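Local coordinates for protein putative kinase (Chloroflexus aurantiacus, PDB 2RHM) that is of unknown function but has the P-loop NTPase fold and is probably a nucleotide-dependent kinase, at residues B[71-74]-B[79-82]; B[37-42]-B[64-69]. All coordinates share one frame; numbering follows the deposited sequence. Where two conformers were deposited one is given.

Contact 1: B[71-74]-B[79-82]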
ATOM      1  N   ALA B  71       8.406  -0.625   0.220  1.00 22.73           N
ATOM      2  CA  ALA B  71       9.588  -0.636  -0.623  1.00 22.42           C
ATOM      3  C   ALA B  71       9.444   0.363  -1.749  1.00 21.76           C
ATOM      4  O   ALA B  71      10.383   1.089  -2.074  1.00 21.20           O
ATOM      5  CB  ALA B  71       9.812  -2.016  -1.178  1.00 24.68           C
ATOM      6  N   THR B  72       8.276   0.406  -2.377  1.00 23.31           N
ATOM      7  CA  THR B  72       8.144   1.322  -3.508  1.00 23.91           C
ATOM      8  C   THR B  72       8.127   2.793  -3.056  1.00 22.39           C
ATOM      9  O   THR B  72       8.594   3.661  -3.771  1.00 22.70           O
ATOM     10  CB  THR B  72       6.951   0.970  -4.432  1.00 24.30           C
ATOM     11  OG1 THR B  72       7.055   1.728  -5.649  1.00 22.83           O
ATOM     12  CG2 THR B  72       5.603   1.238  -3.746  1.00 29.01           C
ATOM     13  N   ILE B  73       7.599   3.063  -1.864  1.00 21.25           N
ATOM     14  CA  ILE B  73       7.596   4.431  -1.317  1.00 22.28           C
ATOM     15  C   ILE B  73       9.017   4.856  -0.962  1.00 23.19           C
ATOM     16  O   ILE B  73       9.471   5.956  -1.323  1.00 20.95           O
ATOM     17  CB  ILE B  73       6.672   4.527  -0.081  1.00 22.63           C
ATOM     18  CG1 ILE B  73       5.222   4.268  -0.492  1.00 21.54           C
ATOM     19  CG2 ILE B  73       6.773   5.885   0.576  1.00 24.68           C
ATOM     20  CD1 ILE B  73       4.282   4.186   0.636  1.00 21.98           C
ATOM     21  N   LEU B  74       9.725   3.979  -0.262  1.00 22.64           N
ATOM     22  CA  LEU B  74      11.114   4.256   0.116  1.00 23.24           C
ATOM     23  C   LEU B  74      12.030   4.416  -1.092  1.00 23.80           C
ATOM     24  O   LEU B  74      12.923   5.291  -1.091  1.00 22.22           O
ATOM     25  CB  LEU B  74      11.643   3.165   1.055  1.00 22.72           C
ATOM     26  CG  LEU B  74      11.008   3.144   2.455  1.00 27.87           C
ATOM     27  CD1 LEU B  74      11.451   1.929   3.233  1.00 25.07           C
ATOM     28  CD2 LEU B  74      11.366   4.407   3.235  1.00 26.14           C
ATOM     29  N   SER B  79       9.786   9.375   2.892  1.00 23.34           N
ATOM     30  CA  SER B  79       9.731   8.786   4.211  1.00 23.91           C
ATOM     31  C   SER B  79       8.309   8.279   4.487  1.00 23.60           C
ATOM     32  O   SER B  79       7.339   8.688   3.831  1.00 22.91           O
ATOM     33  CB  SER B  79      10.162   9.808   5.261  1.00 23.50           C
ATOM     34  OG  SER B  79      11.478  10.287   5.008  1.00 23.71           O
ATOM     35  N   LEU B  80       8.175   7.388   5.458  1.00 22.92           N
ATOM     36  CA  LEU B  80       6.868   6.818   5.749  1.00 24.56           C
ATOM     37  C   LEU B  80       6.807   6.216   7.139  1.00 22.94           C
ATOM     38  O   LEU B  80       7.822   5.984   7.783  1.00 21.85           O
ATOM     39  CB  LEU B  80       6.516   5.770   4.691  1.00 26.68           C
ATOM     40  CG  LEU B  80       7.260   4.441   4.773  1.00 32.03           C
ATOM     41  CD1 LEU B  80       6.375   3.436   5.374  1.00 37.93           C
ATOM     42  CD2 LEU B  80       7.665   3.940   3.413  1.00 41.43           C
ATOM     43  N   ILE B  81       5.582   5.995   7.584  1.00 21.83           N
ATOM     44  CA  ILE B  81       5.292   5.415   8.881  1.00 22.38           C
ATOM     45  C   ILE B  81       4.668   4.036   8.656  1.00 22.33           C
ATOM     46  O   ILE B  81       3.732   3.878   7.842  1.00 22.80           O
ATOM     47  CB  ILE B  81       4.295   6.281   9.662  1.00 25.18           C
ATOM     48  CG1 ILE B  81       4.819   7.720   9.834  1.00 24.55           C
ATOM     49  CG2 ILE B  81       3.973   5.619  11.002  1.00 24.52           C
ATOM     50  CD1 ILE B  81       3.697   8.721  10.074  1.00 27.25           C
HETATM   51  N   MSE B  82       5.185   3.045   9.366  1.00 22.62           N
HETATM   52  CA  MSE B  82       4.615   1.704   9.376  1.00 22.92           C
HETATM   53  C   MSE B  82       4.179   1.395  10.807  1.00 23.61           C
HETATM   54  O   MSE B  82       4.926   1.593  11.750  1.00 24.47           O
HETATM   55  CB  MSE B  82       5.604   0.627   8.911  1.00 22.17           C
HETATM   56  CG  MSE B  82       6.060   0.735   7.460  1.00 26.89           C
HETATM   57 SE   MSE B  82       7.416  -0.624   7.032  0.75 30.47          SE
HETATM   58  CE  MSE B  82       6.308  -2.102   7.729  1.00 22.04           C
TER
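In the beta-alpha-beta crossover from strand 33-35 to strand 80-83 of this P-loop NTPase fold, the last turn of helix 52-75 meets the start of strand 80-83 through the side chains of Ile-73, Leu-74 and Leu-80. The chain reverses in the four residues between the segments, leaving the CA atoms of Leu-74 and Ser-79 6.3 Å apart. One methyl of Leu-80 does most of the touching: its CD2 lies 3.6 Å from CG2 of Ile-73 and, equally close at 3.6 Å, from CG of Leu-74. The two leucine side chains meet at about a right angle. Ile-73 sends its CG2 branch to the strand because that methyl stands anti to the backbone N, with CG1 beside the N instead (chi1 -65°). No hydrogen bond joins the segments; the side-chain contacts are apolar, and Ile-73, Leu-74 and Leu-80 are all buried. Ser-79 OG is hydrogen-bonded to the backbone N of Ala-6. Ile-73 also meets Ile-73 of the second subunit, while Leu-74 packs on Leu-98 of helix 88-101. The backbone of Leu-80 pairs with Ala-6 and Ile-8 of strand 6-12, and that of Ile-81 with Leu-34 of strand 33-35, which places strand 80-83 between those two.

Contact 2: B[37-42]-B[64-69]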
ATOM      1  N   ASP B  37      -3.389  -3.452  10.555  1.00 25.55           N
ATOM      2  CA  ASP B  37      -4.813  -3.646  10.787  1.00 25.17           C
ATOM      3  C   ASP B  37      -5.676  -2.946   9.735  1.00 24.29           C
ATOM      4  O   ASP B  37      -6.708  -3.503   9.320  1.00 24.98           O
ATOM      5  CB  ASP B  37      -5.198  -3.254  12.212  1.00 27.49           C
ATOM      6  CG  ASP B  37      -4.890  -4.355  13.239  1.00 31.00           C
ATOM      7  OD1 ASP B  37      -4.502  -5.489  12.884  1.00 29.69           O
ATOM      8  OD2 ASP B  37      -5.073  -4.082  14.434  1.00 39.78           O
ATOM      9  N   ALA B  38      -5.253  -1.779   9.262  1.00 25.22           N
ATOM     10  CA  ALA B  38      -6.000  -1.098   8.183  1.00 26.31           C
ATOM     11  C   ALA B  38      -6.002  -1.952   6.902  1.00 23.86           C
ATOM     12  O   ALA B  38      -7.027  -2.080   6.235  1.00 24.90           O
ATOM     13  CB  ALA B  38      -5.435   0.299   7.914  1.00 27.49           C
ATOM     14  N   PHE B  39      -4.862  -2.552   6.585  1.00 24.90           N
ATOM     15  CA  PHE B  39      -4.726  -3.427   5.427  1.00 25.40           C
ATOM     16  C   PHE B  39      -5.615  -4.679   5.596  1.00 25.82           C
ATOM     17  O   PHE B  39      -6.273  -5.126   4.648  1.00 25.65           O
ATOM     18  CB  PHE B  39      -3.249  -3.834   5.239  1.00 25.17           C
ATOM     19  CG  PHE B  39      -2.398  -2.811   4.515  1.00 24.21           C
ATOM     20  CD1 PHE B  39      -2.581  -1.444   4.678  1.00 26.09           C
ATOM     21  CD2 PHE B  39      -1.351  -3.232   3.726  1.00 29.34           C
ATOM     22  CE1 PHE B  39      -1.772  -0.536   3.999  1.00 28.06           C
ATOM     23  CE2 PHE B  39      -0.551  -2.336   3.044  1.00 29.75           C
ATOM     24  CZ  PHE B  39      -0.756  -0.992   3.187  1.00 28.66           C
ATOM     25  N   LYS B  40      -5.636  -5.238   6.812  1.00 24.54           N
ATOM     26  CA  LYS B  40      -6.452  -6.404   7.105  1.00 21.83           C
ATOM     27  C   LYS B  40      -7.914  -6.083   6.858  1.00 22.63           C
ATOM     28  O   LYS B  40      -8.632  -6.877   6.241  1.00 23.86           O
ATOM     29  CB  LYS B  40      -6.278  -6.877   8.537  1.00 23.38           C
ATOM     30  CG  LYS B  40      -4.884  -7.402   8.896  1.00 22.33           C
ATOM     31  CD  LYS B  40      -4.842  -8.015  10.326  1.00 22.67           C
ATOM     32  CE  LYS B  40      -5.796  -9.209  10.496  1.00 28.09           C
ATOM     33  NZ  LYS B  40      -5.693  -9.783  11.890  1.00 27.99           N
ATOM     34  N   GLU B  41      -8.343  -4.913   7.324  1.00 22.04           N
ATOM     35  CA  GLU B  41      -9.736  -4.489   7.151  1.00 24.34           C
ATOM     36  C   GLU B  41     -10.146  -4.312   5.683  1.00 25.11           C
ATOM     37  O   GLU B  41     -11.253  -4.695   5.297  1.00 23.97           O
ATOM     38  CB  GLU B  41     -10.032  -3.266   8.007  1.00 26.43           C
ATOM     39  CG  GLU B  41      -9.948  -3.654   9.478  1.00 31.34           C
ATOM     40  CD  GLU B  41     -10.067  -2.517  10.433  1.00 38.34           C
ATOM     41  OE1 GLU B  41     -10.711  -1.504  10.090  1.00 41.63           O
ATOM     42  OE2 GLU B  41      -9.531  -2.675  11.548  1.00 42.07           O
ATOM     43  N   VAL B  42      -9.244  -3.780   4.863  1.00 24.24           N
ATOM     44  CA  VAL B  42      -9.501  -3.687   3.429  1.00 23.71           C
ATOM     45  C   VAL B  42      -9.702  -5.115   2.892  1.00 24.06           C
ATOM     46  O   VAL B  42     -10.628  -5.373   2.134  1.00 22.81           O
ATOM     47  CB  VAL B  42      -8.351  -2.983   2.678  1.00 25.43           C
ATOM     48  CG1 VAL B  42      -8.569  -3.059   1.193  1.00 27.43           C
ATOM     49  CG2 VAL B  42      -8.234  -1.521   3.122  1.00 23.65           C
HETATM   50  N   MSE B  64       2.848  -8.799   4.542  0.50 25.74           N
HETATM   51  CA  MSE B  64       3.456  -8.870   3.207  0.50 28.00           C
HETATM   52  C   MSE B  64       3.123  -7.622   2.358  0.50 25.68           C
HETATM   53  O   MSE B  64       3.995  -7.089   1.664  0.50 22.50           O
HETATM   54  CB  MSE B  64       3.009 -10.148   2.464  0.50 28.89           C
HETATM   55  CG  MSE B  64       3.581 -11.452   3.023  0.50 30.33           C
HETATM   56 SE   MSE B  64       2.718 -13.133   2.371  0.38 39.79          SE
HETATM   57  CE  MSE B  64       2.491 -12.775   0.595  0.50 26.43           C
HETATM   58  N   MSE B  65       1.871  -7.162   2.395  0.67 24.00           N
HETATM   59  CA  MSE B  65       1.485  -5.954   1.656  0.67 25.61           C
HETATM   60  C   MSE B  65       2.188  -4.725   2.216  0.67 23.68           C
HETATM   61  O   MSE B  65       2.546  -3.797   1.481  0.67 22.91           O
HETATM   62  CB  MSE B  65      -0.036  -5.740   1.724  0.67 27.11           C
HETATM   63  CG  MSE B  65      -0.817  -6.425   0.647  0.67 35.83           C
HETATM   64 SE   MSE B  65      -0.264  -5.834  -1.118  0.50 31.08          SE
HETATM   65  CE  MSE B  65      -0.485  -3.994  -0.983  0.67 38.33           C
ATOM     66  N   LEU B  66       2.354  -4.703   3.531  1.00 24.43           N
ATOM     67  CA  LEU B  66       2.995  -3.583   4.212  1.00 24.46           C
ATOM     68  C   LEU B  66       4.438  -3.411   3.692  1.00 23.82           C
ATOM     69  O   LEU B  66       4.846  -2.319   3.303  1.00 23.25           O
ATOM     70  CB  LEU B  66       3.006  -3.845   5.724  1.00 25.46           C
ATOM     71  CG  LEU B  66       2.462  -2.729   6.620  1.00 32.91           C
ATOM     72  CD1 LEU B  66       1.072  -2.411   6.235  1.00 29.71           C
ATOM     73  CD2 LEU B  66       2.513  -3.169   8.071  1.00 29.95           C
ATOM     74  N   TYR B  67       5.201  -4.494   3.681  1.00 22.75           N
ATOM     75  CA  TYR B  67       6.579  -4.464   3.186  1.00 23.18           C
ATOM     76  C   TYR B  67       6.676  -4.186   1.676  1.00 23.37           C
ATOM     77  O   TYR B  67       7.580  -3.491   1.231  1.00 23.84           O
ATOM     78  CB  TYR B  67       7.308  -5.755   3.530  1.00 25.11           C
ATOM     79  CG  TYR B  67       7.710  -5.827   4.981  1.00 24.64           C
ATOM     80  CD1 TYR B  67       8.803  -5.123   5.456  1.00 21.59           C
ATOM     81  CD2 TYR B  67       6.968  -6.553   5.886  1.00 28.69           C
ATOM     82  CE1 TYR B  67       9.166  -5.162   6.796  1.00 25.55           C
ATOM     83  CE2 TYR B  67       7.337  -6.615   7.229  1.00 28.67           C
ATOM     84  CZ  TYR B  67       8.424  -5.922   7.679  1.00 29.08           C
ATOM     85  OH  TYR B  67       8.757  -6.000   9.029  1.00 26.85           O
ATOM     86  N   HIS B  68       5.723  -4.708   0.908  1.00 23.26           N
ATOM     87  CA  HIS B  68       5.693  -4.485  -0.548  1.00 23.65           C
ATOM     88  C   HIS B  68       5.481  -2.997  -0.859  1.00 22.67           C
ATOM     89  O   HIS B  68       6.184  -2.389  -1.675  1.00 21.38           O
ATOM     90  CB  HIS B  68       4.568  -5.311  -1.195  1.00 24.22           C
ATOM     91  CG  HIS B  68       4.318  -4.960  -2.632  1.00 27.34           C
ATOM     92  ND1 HIS B  68       5.116  -5.418  -3.657  1.00 25.91           N
ATOM     93  CD2 HIS B  68       3.370  -4.180  -3.212  1.00 30.07           C
ATOM     94  CE1 HIS B  68       4.675  -4.937  -4.805  1.00 29.52           C
ATOM     95  NE2 HIS B  68       3.604  -4.196  -4.567  1.00 24.89           N
ATOM     96  N   THR B  69       4.511  -2.414  -0.172  1.00 23.40           N
ATOM     97  CA  THR B  69       4.138  -1.021  -0.412  1.00 23.20           C
ATOM     98  C   THR B  69       5.241  -0.107   0.131  1.00 22.79           C
ATOM     99  O   THR B  69       5.613   0.903  -0.491  1.00 23.71           O
ATOM    100  CB  THR B  69       2.769  -0.731   0.216  1.00 25.74           C
ATOM    101  OG1 THR B  69       1.782  -1.549  -0.432  1.00 29.21           O
ATOM    102  CG2 THR B  69       2.391   0.704   0.016  1.00 27.12           C
TER
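Phe-39 of helix 36-47 puts its ring between Met-65 at its edge and Leu-66 over one face, and every close pair between segments 37-42 and 64-69 involves it. Methyl CD1 of Leu-66 sits over the middle of that face, 3.6 Å from the centroid of the Phe-39 ring and 13° off its normal, a CH-pi contact. Met-65, a selenomethionine, has its CB 3.5 Å from CD2 of Phe-39. Thr-69 OG1 lies near the same ring's plane, 4.3 Å from CE2 of Phe-39. That hydroxyl is fixed by a bond of 3.0 Å from Thr-69 OG1 to Met-65 O, an oxygen that also accepts from Thr-69 N on the other face of its carbonyl plane. The ring reaches across because CG of Phe-39 stands anti to the carbonyl carbon (chi1 -82°), bridging short helical segments whose axes approach to 10.3 Å. Leu-34 of strand 33-35 and Ala-62 add to the packing on Phe-39, and His-68 of the second subunit meets its ring with the planes at about 85°. A serine in place of Phe-39 would probably leave the Leu-66 methyl without its aromatic face and open a gap at the subunit interface. Between 37-42 and 64-69 the cohesion is therefore apolar and aromatic, while the threonine hydroxyl beside the ring has its hydrogen bond within its own helix.

Contacts 1 and 2 share helix 52-75: contact 2 sets residues 64-69, past its midpoint, against helix 36-47, and contact 1 joins its end to strand 80-83. Their centres are 13 Å apart, and they touch directly where CE of Met-82 comes 4.0 Å from CD2 of Leu-66. Leu-34, which packs on Phe-39, also touches Leu-80 of contact 1, and both contacts reach the second subunit. The bound benzoic acid is about 13 Å from the side chain of Leu-66, and none of the residues around the ligand lies in contact 2; helix 36-47 is nevertheless tied to that pocket by the salt bridge from Asp-37 to Arg-131, one of those residues.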